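Local coordinates for protein pseudouridylate synthase RPUSD4, mitochondrial (Homo sapiens, PDB 5UBA) that isomerises uridine to pseudouridine in mitochondrial RNAs, including 16S mitochondrial rRNA, as a member of the RluA family of pseudouridine synthases, at residues Met148-Ser153 with Arg202-Phe207; Ile197-Arg202 with His217-Trp222; Cys211-Asp216 with Ile248-His253. One frame throughout, in Å; residues are numbered along the deposited sequence.

Contact 1 of 3, residues Met148-Ser153 with Arg202-Phe207; sequences MTLSPS and RVHLSF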
loop_
_atom_site.group_PDB
_atom_site.type_symbol
_atom_site.label_atom_id
_atom_site.label_comp_id
_atom_site.label_asym_id
_atom_site.label_seq_id
_atom_site.Cartn_x
_atom_site.Cartn_y
_atom_site.Cartn_z
ATOM N N MET A 148 -4.765 -12.973 -7.558
ATOM C CA MET A 148 -5.630 -11.896 -8.071
ATOM C C MET A 148 -5.329 -11.580 -9.528
ATOM O O MET A 148 -4.163 -11.452 -9.920
ATOM C CB MET A 148 -5.456 -10.613 -7.247
ATOM C CG MET A 148 -5.426 -10.804 -5.742
ATOM S SD MET A 148 -6.870 -11.628 -5.058
ATOM C CE MET A 148 -6.267 -12.127 -3.455
ATOM N N THR A 149 -6.390 -11.437 -10.325
ATOM C CA THR A 149 -6.279 -11.028 -11.732
ATOM C C THR A 149 -7.422 -10.082 -12.098
ATOM O O THR A 149 -8.359 -9.916 -11.321
ATOM C CB THR A 149 -6.330 -12.253 -12.665
ATOM O OG1 THR A 149 -7.476 -13.053 -12.341
ATOM C CG2 THR A 149 -5.064 -13.096 -12.515
ATOM N N LEU A 150 -7.339 -9.468 -13.276
ATOM C CA LEU A 150 -8.425 -8.645 -13.793
ATOM C C LEU A 150 -9.487 -9.520 -14.436
ATOM O O LEU A 150 -9.188 -10.621 -14.909
ATOM C CB LEU A 150 -7.912 -7.628 -14.825
ATOM C CG LEU A 150 -6.887 -6.613 -14.312
ATOM C CD1 LEU A 150 -6.517 -5.627 -15.400
ATOM C CD2 LEU A 150 -7.443 -5.871 -13.120
ATOM N N SER A 151 -10.716 -9.006 -14.472
ATOM C CA SER A 151 -11.851 -9.704 -15.087
ATOM C C SER A 151 -12.593 -8.725 -16.005
ATOM O O SER A 151 -13.588 -8.125 -15.599
ATOM C CB SER A 151 -12.752 -10.262 -13.990
ATOM O OG SER A 151 -13.933 -10.844 -14.520
ATOM N N PRO A 152 -12.108 -8.550 -17.257
ATOM C CA PRO A 152 -12.727 -7.569 -18.157
ATOM C C PRO A 152 -13.937 -8.120 -18.898
ATOM O O PRO A 152 -14.235 -9.308 -18.809
ATOM C CB PRO A 152 -11.612 -7.236 -19.160
ATOM C CG PRO A 152 -10.470 -8.153 -18.846
ATOM C CD PRO A 152 -10.955 -9.203 -17.894
ATOM N N SER A 153 -14.614 -7.221 -19.608
ATOM C CA SER A 153 -15.824 -7.535 -20.341
ATOM C C SER A 153 -15.578 -8.427 -21.562
ATOM O O SER A 153 -16.490 -9.135 -21.976
ATOM C CB SER A 153 -16.527 -6.244 -20.768
ATOM N N ARG A 202 -1.720 -2.757 -6.872
ATOM C CA ARG A 202 -0.696 -3.491 -7.599
ATOM C C ARG A 202 -1.211 -4.085 -8.886
ATOM O O ARG A 202 -0.539 -4.010 -9.915
ATOM C CB ARG A 202 -0.082 -4.560 -6.695
ATOM C CG ARG A 202 0.684 -3.970 -5.534
ATOM C CD ARG A 202 0.934 -5.002 -4.463
ATOM N NE ARG A 202 1.901 -5.989 -4.895
ATOM C CZ ARG A 202 2.294 -7.023 -4.158
ATOM N NH1 ARG A 202 1.796 -7.193 -2.937
ATOM N NH2 ARG A 202 3.188 -7.883 -4.635
ATOM N N VAL A 203 -2.390 -4.677 -8.831
ATOM C CA VAL A 203 -2.989 -5.347 -10.005
ATOM C C VAL A 203 -3.449 -4.300 -11.014
ATOM O O VAL A 203 -3.161 -4.412 -12.212
ATOM C CB VAL A 203 -4.105 -6.302 -9.570
ATOM C CG1 VAL A 203 -4.881 -6.886 -10.761
ATOM C CG2 VAL A 203 -3.514 -7.419 -8.716
ATOM N N HIS A 204 -4.099 -3.245 -10.561
ATOM C CA HIS A 204 -4.505 -2.202 -11.500
ATOM C C HIS A 204 -3.313 -1.536 -12.184
ATOM O O HIS A 204 -3.340 -1.279 -13.387
ATOM C CB HIS A 204 -5.366 -1.171 -10.799
ATOM C CG HIS A 204 -6.801 -1.565 -10.697
ATOM N ND1 HIS A 204 -7.707 -0.831 -9.974
ATOM C CD2 HIS A 204 -7.500 -2.560 -11.292
ATOM C CE1 HIS A 204 -8.913 -1.362 -10.123
ATOM N NE2 HIS A 204 -8.815 -2.417 -10.911
ATOM N N LEU A 205 -2.244 -1.245 -11.447
ATOM C CA LEU A 205 -1.063 -0.631 -12.070
ATOM C C LEU A 205 -0.361 -1.581 -13.049
ATOM O O LEU A 205 0.009 -1.177 -14.159
ATOM C CB LEU A 205 -0.064 -0.174 -11.000
ATOM C CG LEU A 205 -0.336 1.174 -10.370
ATOM C CD1 LEU A 205 0.523 1.372 -9.132
ATOM C CD2 LEU A 205 -0.108 2.316 -11.345
ATOM N N SER A 206 -0.156 -2.832 -12.641
ATOM C CA SER A 206 0.607 -3.782 -13.460
ATOM C C SER A 206 -0.192 -4.205 -14.679
ATOM O O SER A 206 0.299 -4.074 -15.797
ATOM C CB SER A 206 1.024 -5.004 -12.663
ATOM O OG SER A 206 1.812 -5.810 -13.518
ATOM N N PHE A 207 -1.406 -4.685 -14.467
ATOM C CA PHE A 207 -2.182 -5.286 -15.555
ATOM C C PHE A 207 -3.008 -4.237 -16.284
ATOM O O PHE A 207 -3.174 -4.337 -17.513
ATOM C CB PHE A 207 -3.060 -6.407 -15.007
ATOM C CG PHE A 207 -2.290 -7.567 -14.450
ATOM C CD1 PHE A 207 -1.425 -8.291 -15.256
ATOM C CD2 PHE A 207 -2.437 -7.952 -13.139
ATOM C CE1 PHE A 207 -0.706 -9.371 -14.749
ATOM C CE2 PHE A 207 -1.719 -9.032 -12.619
ATOM C CZ PHE A 207 -0.848 -9.731 -13.419
#

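Contact 2 of 3, residues Ile197-Arg202 with His217-Trp222; sequences IKHQLR and HKYSDW. With CA (calcium ion), chain E.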
loop_
_atom_site.group_PDB
_atom_site.type_symbol
_atom_site.label_atom_id
_atom_site.label_comp_id
_atom_site.label_asym_id
_atom_site.label_seq_id
_atom_site.Cartn_x
_atom_site.Cartn_y
_atom_site.Cartn_z
ATOM N N ILE A 197 -10.169 -3.663 -2.416
ATOM C CA ILE A 197 -9.997 -5.058 -2.842
ATOM C C ILE A 197 -8.529 -5.431 -2.676
ATOM O O ILE A 197 -7.639 -4.615 -2.924
ATOM C CB ILE A 197 -10.448 -5.245 -4.308
ATOM C CG1 ILE A 197 -11.961 -4.940 -4.453
ATOM C CG2 ILE A 197 -10.126 -6.632 -4.840
ATOM C CD1 ILE A 197 -12.854 -5.703 -3.504
ATOM N N LYS A 198 -8.289 -6.676 -2.263
ATOM C CA LYS A 198 -6.938 -7.197 -2.051
ATOM C C LYS A 198 -6.033 -6.983 -3.268
ATOM O O LYS A 198 -6.386 -7.350 -4.405
ATOM C CB LYS A 198 -7.050 -8.694 -1.740
ATOM C CG LYS A 198 -5.730 -9.438 -1.570
ATOM C CD LYS A 198 -4.952 -8.935 -0.380
ATOM C CE LYS A 198 -3.921 -9.965 0.058
ATOM N NZ LYS A 198 -3.319 -9.513 1.332
ATOM N N HIS A 199 -4.887 -6.347 -3.029
ATOM C CA HIS A 199 -3.880 -6.070 -4.056
ATOM C C HIS A 199 -4.361 -5.199 -5.212
ATOM O O HIS A 199 -3.730 -5.158 -6.256
ATOM C CB HIS A 199 -3.240 -7.354 -4.587
ATOM C CG HIS A 199 -2.392 -8.050 -3.584
ATOM N ND1 HIS A 199 -1.838 -9.286 -3.823
ATOM C CD2 HIS A 199 -2.007 -7.693 -2.339
ATOM C CE1 HIS A 199 -1.131 -9.649 -2.769
ATOM N NE2 HIS A 199 -1.218 -8.703 -1.853
ATOM N N GLN A 200 -5.440 -4.439 -5.016
ATOM C CA GLN A 200 -6.000 -3.722 -6.152
ATOM C C GLN A 200 -5.039 -2.714 -6.755
ATOM O O GLN A 200 -5.002 -2.584 -7.951
ATOM C CB GLN A 200 -7.363 -3.095 -5.854
ATOM C CG GLN A 200 -7.423 -1.812 -5.079
ATOM C CD GLN A 200 -8.820 -1.212 -5.175
ATOM O OE1 GLN A 200 -9.743 -1.768 -4.592
ATOM N NE2 GLN A 200 -8.987 -0.103 -5.909
ATOM N N LEU A 201 -4.272 -1.994 -5.948
ATOM C CA LEU A 201 -3.327 -1.004 -6.510
ATOM C C LEU A 201 -2.267 -1.660 -7.377
ATOM O O LEU A 201 -1.934 -1.162 -8.473
ATOM C CB LEU A 201 -2.653 -0.153 -5.422
ATOM C CG LEU A 201 -3.603 0.643 -4.527
ATOM C CD1 LEU A 201 -2.816 1.443 -3.514
ATOM C CD2 LEU A 201 -4.525 1.528 -5.341
ATOM N N ARG A 202 -1.720 -2.757 -6.872
ATOM C CA ARG A 202 -0.696 -3.491 -7.599
ATOM C C ARG A 202 -1.211 -4.085 -8.886
ATOM O O ARG A 202 -0.539 -4.010 -9.915
ATOM C CB ARG A 202 -0.082 -4.560 -6.695
ATOM C CG ARG A 202 0.684 -3.970 -5.534
ATOM C CD ARG A 202 0.934 -5.002 -4.463
ATOM N NE ARG A 202 1.901 -5.989 -4.895
ATOM C CZ ARG A 202 2.294 -7.023 -4.158
ATOM N NH1 ARG A 202 1.796 -7.193 -2.937
ATOM N NH2 ARG A 202 3.188 -7.883 -4.635
ATOM N N HIS A 217 7.721 -8.101 -7.717
ATOM C CA HIS A 217 8.118 -9.309 -8.438
ATOM C C HIS A 217 6.909 -10.147 -8.801
ATOM O O HIS A 217 6.804 -10.647 -9.964
ATOM C CB HIS A 217 9.156 -10.059 -7.618
ATOM C CG HIS A 217 10.260 -9.162 -7.191
ATOM N ND1 HIS A 217 11.060 -8.516 -8.100
ATOM C CD2 HIS A 217 10.595 -8.673 -5.976
ATOM C CE1 HIS A 217 11.903 -7.730 -7.456
ATOM N NE2 HIS A 217 11.622 -7.785 -6.164
ATOM N N LYS A 218 5.948 -10.256 -7.882
ATOM C CA LYS A 218 4.757 -11.081 -8.077
ATOM C C LYS A 218 3.947 -10.662 -9.291
ATOM O O LYS A 218 3.523 -11.503 -10.095
ATOM C CB LYS A 218 3.889 -11.043 -6.817
ATOM C CG LYS A 218 2.575 -11.814 -6.926
ATOM C CD LYS A 218 1.770 -11.789 -5.649
ATOM C CE LYS A 218 2.362 -12.672 -4.563
ATOM N NZ LYS A 218 1.588 -12.475 -3.305
ATOM N N TYR A 219 3.724 -9.367 -9.442
ATOM C CA TYR A 219 2.846 -8.889 -10.496
ATOM C C TYR A 219 3.532 -8.368 -11.757
ATOM O O TYR A 219 2.849 -7.798 -12.617
ATOM C CB TYR A 219 1.862 -7.883 -9.887
ATOM C CG TYR A 219 0.884 -8.530 -8.919
ATOM C CD1 TYR A 219 -0.022 -9.507 -9.350
ATOM C CD2 TYR A 219 0.852 -8.191 -7.573
ATOM C CE1 TYR A 219 -0.926 -10.091 -8.473
ATOM C CE2 TYR A 219 -0.039 -8.767 -6.693
ATOM C CZ TYR A 219 -0.941 -9.708 -7.135
ATOM O OH TYR A 219 -1.822 -10.293 -6.251
ATOM N N SER A 220 4.837 -8.612 -11.909
ATOM C CA SER A 220 5.600 -8.165 -13.078
ATOM C C SER A 220 5.915 -9.286 -14.086
ATOM O O SER A 220 6.202 -10.447 -13.707
ATOM C CB SER A 220 6.900 -7.499 -12.638
ATOM O OG SER A 220 6.674 -6.304 -11.907
ATOM N N ASP A 221 5.862 -8.908 -15.367
ATOM C CA ASP A 221 6.317 -9.743 -16.483
ATOM C C ASP A 221 5.550 -11.047 -16.651
ATOM O O ASP A 221 6.077 -12.003 -17.242
ATOM C CB ASP A 221 7.839 -9.975 -16.368
ATOM C CG ASP A 221 8.589 -8.705 -16.025
ATOM O OD1 ASP A 221 8.489 -7.731 -16.803
ATOM O OD2 ASP A 221 9.249 -8.648 -14.960
ATOM N N TRP A 222 4.292 -11.082 -16.199
ATOM C CA TRP A 222 3.439 -12.269 -16.324
ATOM C C TRP A 222 4.109 -13.543 -15.822
ATOM O O TRP A 222 3.956 -14.623 -16.405
ATOM C CB TRP A 222 2.984 -12.423 -17.785
ATOM C CG TRP A 222 2.309 -11.191 -18.299
ATOM C CD1 TRP A 222 2.904 -10.136 -18.924
ATOM C CD2 TRP A 222 0.915 -10.859 -18.183
ATOM N NE1 TRP A 222 1.966 -9.173 -19.224
ATOM C CE2 TRP A 222 0.738 -9.589 -18.786
ATOM C CE3 TRP A 222 -0.202 -11.522 -17.657
ATOM C CZ2 TRP A 222 -0.518 -8.958 -18.874
ATOM C CZ3 TRP A 222 -1.458 -10.893 -17.743
ATOM C CH2 TRP A 222 -1.596 -9.622 -18.352
HETATM CA CA CA E . 7.650 -11.485 -11.921
HETATM O O HOH W 1 9.258 -11.087 -13.554
#

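Contact 3 of 3, residues Cys211-Asp216 with Ile248-His253; sequences CPILGD and IPLHLH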
loop_
_atom_site.group_PDB
_atom_site.type_symbol
_atom_site.label_atom_id
_atom_site.label_comp_id
_atom_site.label_asym_id
_atom_site.label_seq_id
_atom_site.Cartn_x
_atom_site.Cartn_y
_atom_site.Cartn_z
ATOM N N CYS A 211 2.328 -0.641 -15.766
ATOM C CA CYS A 211 3.265 0.140 -14.984
ATOM C C CYS A 211 3.390 -0.487 -13.604
ATOM O O CYS A 211 2.932 0.092 -12.619
ATOM C CB CYS A 211 2.835 1.599 -14.865
ATOM S SG CYS A 211 2.809 2.513 -16.437
ATOM N N PRO A 212 4.027 -1.665 -13.525
ATOM C CA PRO A 212 4.099 -2.299 -12.204
ATOM C C PRO A 212 4.904 -1.478 -11.216
ATOM O O PRO A 212 5.828 -0.743 -11.568
ATOM C CB PRO A 212 4.777 -3.638 -12.465
ATOM C CG PRO A 212 5.532 -3.430 -13.731
ATOM C CD PRO A 212 4.783 -2.410 -14.543
ATOM N N ILE A 213 4.548 -1.613 -9.950
ATOM C CA ILE A 213 5.314 -0.943 -8.911
ATOM C C ILE A 213 6.730 -1.509 -8.856
ATOM O O ILE A 213 6.923 -2.725 -9.025
ATOM C CB ILE A 213 4.587 -1.110 -7.560
ATOM C CG1 ILE A 213 3.201 -0.446 -7.624
ATOM C CG2 ILE A 213 5.399 -0.547 -6.410
ATOM C CD1 ILE A 213 2.407 -0.588 -6.362
ATOM N N LEU A 214 7.702 -0.633 -8.598
ATOM C CA LEU A 214 9.090 -1.020 -8.423
ATOM C C LEU A 214 9.180 -2.034 -7.278
ATOM O O LEU A 214 8.664 -1.773 -6.183
ATOM C CB LEU A 214 9.961 0.184 -8.097
ATOM C CG LEU A 214 11.454 -0.078 -7.874
ATOM C CD1 LEU A 214 12.135 -0.636 -9.114
ATOM C CD2 LEU A 214 12.126 1.213 -7.450
ATOM N N GLY A 215 9.785 -3.185 -7.545
ATOM C CA GLY A 215 9.883 -4.231 -6.548
ATOM C C GLY A 215 8.754 -5.215 -6.542
ATOM O O GLY A 215 8.763 -6.112 -5.738
ATOM N N ASP A 216 7.770 -5.054 -7.435
ATOM C CA ASP A 216 6.643 -5.970 -7.463
ATOM C C ASP A 216 6.964 -7.203 -8.311
ATOM O O ASP A 216 6.509 -7.329 -9.436
ATOM C CB ASP A 216 5.357 -5.292 -7.949
ATOM C CG ASP A 216 4.134 -6.072 -7.556
ATOM O OD1 ASP A 216 4.252 -7.282 -7.231
ATOM O OD2 ASP A 216 3.042 -5.463 -7.490
ATOM N N ILE A 248 15.023 -6.141 -4.385
ATOM C CA ILE A 248 14.425 -4.817 -4.348
ATOM C C ILE A 248 13.053 -4.959 -3.646
ATOM O O ILE A 248 12.243 -5.791 -4.059
ATOM C CB ILE A 248 14.209 -4.236 -5.751
ATOM C CG1 ILE A 248 15.555 -4.003 -6.447
ATOM C CG2 ILE A 248 13.422 -2.935 -5.721
ATOM C CD1 ILE A 248 15.449 -3.776 -7.923
ATOM N N PRO A 249 12.814 -4.140 -2.610
ATOM C CA PRO A 249 11.502 -4.180 -1.947
ATOM C C PRO A 249 10.408 -3.530 -2.776
ATOM O O PRO A 249 10.674 -2.667 -3.613
ATOM C CB PRO A 249 11.707 -3.358 -0.695
ATOM C CG PRO A 249 12.739 -2.368 -1.093
ATOM C CD PRO A 249 13.684 -3.140 -1.972
ATOM N N LEU A 250 9.174 -3.919 -2.517
ATOM C CA LEU A 250 8.038 -3.151 -3.052
ATOM C C LEU A 250 8.109 -1.699 -2.582
ATOM O O LEU A 250 8.532 -1.424 -1.464
ATOM C CB LEU A 250 6.734 -3.768 -2.584
ATOM C CG LEU A 250 5.474 -3.297 -3.306
ATOM C CD1 LEU A 250 5.390 -3.821 -4.742
ATOM C CD2 LEU A 250 4.275 -3.747 -2.493
ATOM N N HIS A 251 7.724 -0.765 -3.462
ATOM C CA HIS A 251 7.690 0.668 -3.185
ATOM C C HIS A 251 6.238 1.137 -3.196
ATOM O O HIS A 251 5.784 1.799 -4.134
ATOM C CB HIS A 251 8.524 1.463 -4.194
ATOM C CG HIS A 251 10.002 1.291 -4.022
ATOM N ND1 HIS A 251 10.632 0.074 -4.157
ATOM C CD2 HIS A 251 10.963 2.195 -3.760
ATOM C CE1 HIS A 251 11.935 0.247 -3.962
ATOM N NE2 HIS A 251 12.154 1.516 -3.696
ATOM N N LEU A 252 5.526 0.827 -2.120
ATOM C CA LEU A 252 4.107 1.206 -1.948
ATOM C C LEU A 252 3.880 1.713 -0.532
ATOM O O LEU A 252 3.982 0.937 0.420
ATOM C CB LEU A 252 3.192 0.038 -2.270
ATOM C CG LEU A 252 1.681 0.281 -2.099
ATOM C CD1 LEU A 252 1.205 1.395 -3.026
ATOM C CD2 LEU A 252 0.892 -0.982 -2.374
ATOM N N HIS A 253 3.606 3.002 -0.411
ATOM C CA HIS A 253 3.508 3.712 0.859
ATOM C C HIS A 253 2.102 4.298 1.062
ATOM O O HIS A 253 1.595 5.022 0.191
ATOM C CB HIS A 253 4.528 4.837 0.858
ATOM C CG HIS A 253 4.528 5.673 2.096
ATOM N ND1 HIS A 253 4.868 5.176 3.348
ATOM C CD2 HIS A 253 4.249 6.983 2.269
ATOM C CE1 HIS A 253 4.823 6.165 4.220
ATOM N NE2 HIS A 253 4.441 7.269 3.603
#

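Contact 1 of 3, residues Met148-Ser153 with Arg202-Phe207
Leu-150 carries most of this contact, reaching from the short strand 149-150 onto helix 200-209 with its two methyls split between neighbouring turns. CD2 lies 3.6 Å from Val-203 CG1 and also meets the imidazole of His-204 at its edge, close to the ring plane, 3.8 Å from CD2 of that histidine. The other methyl, CD1, sits 3.6 Å from Phe-207 CB, so it is the base of the phenylalanine side chain and not its ring that receives the leucine. A chi1 of -61° sets CG of Leu-150 beside the backbone N, and the two methyls part over Val-203 and Phe-207. Val-203 divides its work as well: CG2 takes Met-148 CB at 4.0 Å, while the thioether of Met-148 bends away toward Lys-198.

Thr-149 is looser. It is exposed, and its side chain comes no nearer than 5.3 Å to the helix. Polar groups find partners outside the pair: His-204 bonds through ND1 to Thr-175 and through NE2 to Ile-132 O, and Met-148 O accepts from Arg-224. The two segments are therefore held to each other by apolar contact alone, with the imidazole of His-204 kept from turning by bonds outside the pair.

Contact 2 of 3, residues Ile197-Arg202 with His217-Trp222
His-199 and Tyr-219 meet through one short hydrogen bond, and the chain leading up to it is a type II turn from Ile-197 to Gln-200. At the start of that turn Ile-197 N donates to Gln-200 OE1 at 2.9 Å, in the carbonyl plane and on a lone pair, which ties the glutamine back over the turn. Lys-198 sends NZ to a salt bridge with Asp-83.

His-199, at the N-cap position of helix 200-209, brings ND1 to 2.6 Å from Tyr-219 OH at a fairly straight 160°. The hydroxyl sits in the plane of the imidazole, whose two faces are sandwiched between Lys-198 CE and Arg-202 NH1; the two rings stand nearly upright to each other, planes at 82°. Lys-218 lays CG over the centre of one tyrosine face and brings NZ to the imidazole edge, 4.0 Å from His-199 CE1. Arg-202, one turn on, crosses the tyrosine edge: NE is 3.6 Å from Tyr-219 CD2, and CE2 lies over one guanidinium face. A bend at chi3 (71°) turns the guanidinium so that NH2 reaches Asp-216 in a salt bridge.

On either side of Tyr-219 in sequence, His-217 O and Ser-220 O bind the calcium ion at 2.3 and 2.5 Å, with a water that also donates to Asp-221 OD2; Asn-223 and Ala-226 complete the protein ligands. Lys-198 and His-199 both meet Asp-83, the catalytic aspartate by similarity, which puts this corner at the probable active site of the RluA-family domain.

Contact 3 of 3, residues Cys211-Asp216 with Ile248-His253
Leu-214 O faces two donors of His-251, and both bonds are weak: the backbone N at 3.1 Å, bent to 131°, and ND1 at 3.4 Å. ND1 is shared, since it also gives a weak bond to Pro-249 O, 2.8 Å away within its own segment. NE2 is taken by Ser-282 OG, so both ring nitrogens have partners. Across one face of the imidazole lies Leu-214 CD2, 3.7 Å from the ring centroid and almost on the normal, a CH-pi contact. With an alanine here instead of His-251, that methyl would probably lose the ring it lies over, Ser-282 its imidazole partner and Leu-214 O its weak bond from ND1.

Gly-215 CA makes a CA-H...O contact with Pro-249 O at 3.4 Å; any side chain here would run into that carbonyl. Leu-250 CD1 touches both Ile-213 CG2, at 3.7 Å, and Asp-216 CB, at 3.5 Å. Asp-216 N closes the type II turn onto Ile-213 O, and Gln-228 pairs with both Ile-213 O and Gly-215 N. The Asp-216 carboxylate is met by Arg-202 and Tyr-219 N, while Leu-250 N is hydrogen-bonded to Tyr-43 OH and Glu-85 OE2. Buried polar atoms are thus answered largely from outside the pair, whereas shape and weak bonds join the two segments directly.

In the fold
Helix 200-209 ties contacts 1 and 2 together: they share Arg-202, and their centres lie about 8 Å apart. The centre of contact 3 lies about 9 Å from that of contact 2 and about 16 Å from that of contact 1. Along the chain, contact 1 is complete before contact 3 begins, while contact 2 interleaves with each. Contacts 2 and 3 are linked by the Arg-202 to Asp-216 salt bridge and by His-217 NE2, which reaches Ile-248 O from the calcium-binding loop. Strand 252-259, entered through contact 3, belongs to the large mixed sheet and pairs with strand 86-87. Together the three link strand 149-150, the helix, the calcium loop and that sheet around the probable catalytic aspartate, Asp-83.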